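Local coordinates for protein cyclase (Uncultured organism, PDB 5IBZ) that is a cyclase-family protein that binds acetylphosphate and may act as an arylformamidase, at residues I164-G169 and V201-L206. Numbering follows the deposited sequence.
Sequences IVRFKG and VIRTGL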
ATOM      1  N   ILE B 164       7.925 -26.392 -24.602  1.00  8.81           N
ATOM      2  CA  ILE B 164       6.848 -27.321 -24.910  1.00  9.10           C
ATOM      3  C   ILE B 164       6.008 -26.796 -26.077  1.00 10.28           C
ATOM      4  O   ILE B 164       5.535 -27.570 -26.908  1.00 10.08           O
ATOM      5  CB  ILE B 164       5.978 -27.578 -23.668  1.00 10.31           C
ATOM      6  CG1 ILE B 164       6.816 -28.223 -22.548  1.00 10.93           C
ATOM      7  CG2 ILE B 164       4.808 -28.485 -24.019  1.00 12.07           C
ATOM      8  CD1 ILE B 164       7.301 -29.624 -22.857  1.00 14.78           C
ATOM      9  N   VAL B 165       5.848 -25.477 -26.162  1.00  9.23           N
ATOM     10  CA  VAL B 165       5.123 -24.865 -27.281  1.00  9.51           C
ATOM     11  C   VAL B 165       5.753 -25.309 -28.611  1.00  9.83           C
ATOM     12  O   VAL B 165       5.050 -25.791 -29.511  1.00 10.22           O
ATOM     13  CB  VAL B 165       5.092 -23.310 -27.152  1.00  9.32           C
ATOM     14  CG1 VAL B 165       4.598 -22.654 -28.418  1.00  9.65           C
ATOM     15  CG2 VAL B 165       4.210 -22.892 -25.966  1.00 11.59           C
ATOM     16  N   ARG B 166       7.065 -25.185 -28.749  1.00 10.05           N
ATOM     17  CA  ARG B 166       7.697 -25.554 -30.022  1.00 10.07           C
ATOM     18  C   ARG B 166       7.695 -27.070 -30.234  1.00 10.79           C
ATOM     19  O   ARG B 166       7.574 -27.540 -31.363  1.00 10.73           O
ATOM     20  CB  ARG B 166       9.131 -25.009 -30.111  1.00  9.94           C
ATOM     21  CG  ARG B 166       9.191 -23.574 -30.608  1.00 11.41           C
ATOM     22  CD  ARG B 166      10.626 -23.074 -30.801  1.00 12.56           C
ATOM     23  NE  ARG B 166      10.628 -21.751 -31.431  1.00  9.99           N
ATOM     24  CZ  ARG B 166      10.464 -20.599 -30.777  1.00  9.74           C
ATOM     25  NH1 ARG B 166      10.315 -20.588 -29.443  1.00 10.61           N
ATOM     26  NH2 ARG B 166      10.462 -19.448 -31.453  1.00 10.99           N
ATOM     27  N   PHE B 167       7.843 -27.831 -29.153  1.00 10.12           N
ATOM     28  CA  PHE B 167       7.779 -29.283 -29.255  1.00 11.54           C
ATOM     29  C   PHE B 167       6.424 -29.733 -29.837  1.00 10.74           C
ATOM     30  O   PHE B 167       6.364 -30.694 -30.622  1.00 13.75           O
ATOM     31  CB  PHE B 167       8.013 -29.926 -27.882  1.00 11.67           C
ATOM     32  CG  PHE B 167       7.830 -31.425 -27.882  1.00 12.46           C
ATOM     33  CD1 PHE B 167       8.687 -32.227 -28.602  1.00 15.00           C
ATOM     34  CD2 PHE B 167       6.814 -32.017 -27.148  1.00 13.00           C
ATOM     35  CE1 PHE B 167       8.526 -33.597 -28.608  1.00 15.22           C
ATOM     36  CE2 PHE B 167       6.642 -33.397 -27.169  1.00 15.23           C
ATOM     37  CZ  PHE B 167       7.512 -34.170 -27.884  1.00 14.62           C
ATOM     38  N   LYS B 168       5.355 -29.027 -29.466  1.00 10.64           N
ATOM     39  CA  LYS B 168       4.004 -29.359 -29.915  1.00 12.14           C
ATOM     40  C   LYS B 168       3.595 -28.578 -31.173  1.00 11.61           C
ATOM     41  O   LYS B 168       2.419 -28.511 -31.525  1.00 16.54           O
ATOM     42  CB  LYS B 168       3.006 -29.112 -28.786  1.00 14.13           C
ATOM     43  CG  LYS B 168       3.202 -30.011 -27.561  1.00 16.26           C
ATOM     44  CD  LYS B 168       2.776 -31.435 -27.857  1.00 19.87           C
ATOM     45  CE  LYS B 168       2.736 -32.283 -26.618  1.00 24.00           C
ATOM     46  NZ  LYS B 168       2.149 -33.633 -26.929  1.00 23.12           N
ATOM     47  N   GLY B 169       4.580 -28.026 -31.868  1.00 11.28           N
ATOM     48  CA  GLY B 169       4.368 -27.488 -33.198  1.00 11.66           C
ATOM     49  C   GLY B 169       4.127 -25.998 -33.268  1.00 11.78           C
ATOM     50  O   GLY B 169       3.752 -25.489 -34.329  1.00 13.72           O
ATOM     51  N   VAL B 201      12.727 -24.550 -16.602  1.00  9.01           N
ATOM     52  CA  VAL B 201      11.921 -23.423 -17.019  1.00  8.18           C
ATOM     53  C   VAL B 201      11.079 -23.878 -18.214  1.00  8.14           C
ATOM     54  O   VAL B 201      11.632 -24.281 -19.251  1.00  8.98           O
ATOM     55  CB  VAL B 201      12.827 -22.216 -17.388  1.00 11.69           C
ATOM     56  CG1 VAL B 201      12.024 -21.076 -17.850  1.00 15.58           C
ATOM     57  CG2 VAL B 201      13.700 -21.817 -16.181  1.00 13.74           C
ATOM     58  N   ILE B 202       9.755 -23.875 -18.049  1.00  8.87           N
ATOM     59  CA  ILE B 202       8.831 -24.466 -19.022  1.00  9.01           C
ATOM     60  C   ILE B 202       8.070 -23.409 -19.798  1.00  7.60           C
ATOM     61  O   ILE B 202       7.343 -22.588 -19.190  1.00  7.96           O
ATOM     62  CB  ILE B 202       7.802 -25.382 -18.325  1.00  8.75           C
ATOM     63  CG1 ILE B 202       8.535 -26.410 -17.456  1.00  8.67           C
ATOM     64  CG2 ILE B 202       6.900 -26.081 -19.351  1.00  8.05           C
ATOM     65  CD1 ILE B 202       7.604 -27.246 -16.599  1.00  9.47           C
ATOM     66  N   ARG B 203       8.228 -23.409 -21.121  1.00  7.79           N
ATOM     67  CA  ARG B 203       7.433 -22.520 -21.973  1.00  7.92           C
ATOM     68  C   ARG B 203       6.131 -23.188 -22.418  1.00 10.00           C
ATOM     69  O   ARG B 203       6.149 -24.177 -23.191  1.00  8.42           O
ATOM     70  CB  ARG B 203       8.222 -22.066 -23.205  1.00  9.12           C
ATOM     71  CG  ARG B 203       7.381 -21.174 -24.120  1.00  9.42           C
ATOM     72  CD  ARG B 203       8.228 -20.349 -25.093  1.00  9.04           C
ATOM     73  NE  ARG B 203       7.393 -19.533 -25.977  1.00 10.01           N
ATOM     74  CZ  ARG B 203       7.116 -19.820 -27.246  1.00 10.52           C
ATOM     75  NH1 ARG B 203       7.572 -20.921 -27.825  1.00 12.13           N
ATOM     76  NH2 ARG B 203       6.356 -18.994 -27.933  1.00 10.18           N
ATOM     77  N   THR B 204       5.034 -22.624 -21.898  1.00  9.00           N
ATOM     78  CA  THR B 204       3.652 -22.989 -22.222  1.00  8.42           C
ATOM     79  C   THR B 204       2.964 -22.004 -23.161  1.00  8.67           C
ATOM     80  O   THR B 204       1.904 -22.302 -23.738  1.00 12.03           O
ATOM     81  CB  THR B 204       2.755 -23.044 -20.979  1.00 10.66           C
ATOM     82  OG1 THR B 204       2.400 -21.710 -20.584  1.00  9.52           O
ATOM     83  CG2 THR B 204       3.408 -23.782 -19.839  1.00 10.16           C
ATOM     84  N   GLY B 205       3.545 -20.821 -23.268  1.00 10.22           N
ATOM     85  CA  GLY B 205       3.023 -19.764 -24.125  1.00 10.50           C
ATOM     86  C   GLY B 205       1.890 -18.952 -23.517  1.00 11.21           C
ATOM     87  O   GLY B 205       1.467 -17.955 -24.100  1.00 12.22           O
ATOM     88  N   LEU B 206       1.379 -19.357 -22.355  1.00  9.53           N
ATOM     89  CA  LEU B 206       0.113 -18.789 -21.897  1.00 10.71           C
ATOM     90  C   LEU B 206       0.194 -17.267 -21.688  1.00 10.62           C
ATOM     91  O   LEU B 206      -0.702 -16.529 -22.139  1.00 11.78           O
ATOM     92  CB  LEU B 206      -0.362 -19.487 -20.617  1.00  9.96           C
ATOM     93  CG  LEU B 206      -1.737 -19.027 -20.115  1.00 12.34           C
ATOM     94  CD1 LEU B 206      -2.829 -19.376 -21.108  1.00 15.48           C
ATOM     95  CD2 LEU B 206      -2.081 -19.575 -18.720  1.00 15.83           C
TER
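The guanidinium of Arg203 has Val165 CB over one face. Val165 CG1 lies on the same side, 3.5 Å from Arg203 NH1, and Val165 CG2 sits 4.3 Å above the plane, offset toward its rim. The guanidinium of Arg166 meets the same group obliquely, the two planes 36° apart. Arg166 NH1 and Arg203 NH1 are 3.2 Å from each other. Both are donors, so no hydrogen bond joins them. Asp163, just before the helix, links them instead: its OD2 pairs with Arg166 NH1 and its OD1 with Arg203 NH1. Glu208 takes Arg203 NH2 in a second salt bridge. Arg203 reaches this place because CG is anti to the backbone N (chi1 178°) and the chain runs extended to NE.

Along the backbone, the carbonyl of Arg203 receives the start of helix 164-167. Val165 N donates to Arg203 O at 3.3 Å, tilted 29° from the carbonyl plane. Ile164 N adds a weak bond to the same oxygen. Ile164 CG1 packs on Ile202 CG2 at 3.8 Å, the two side chains alongside each other. The contact thus joins the short helix 164-167, which follows strand 158-163 directly, to the neighbouring parallel strand 199-203 and the residues that follow it. Thr204 OG1 accepts from Leu206 N in an ST turn.

A leucine in place of Arg203 would probably leave Glu208 without this charged mate and Asp163 with one cation fewer. Asp163, with one oxygen to each arginine, and Glu208 on Arg203 probably balance the two close charges and hold both guanidinium groups in place.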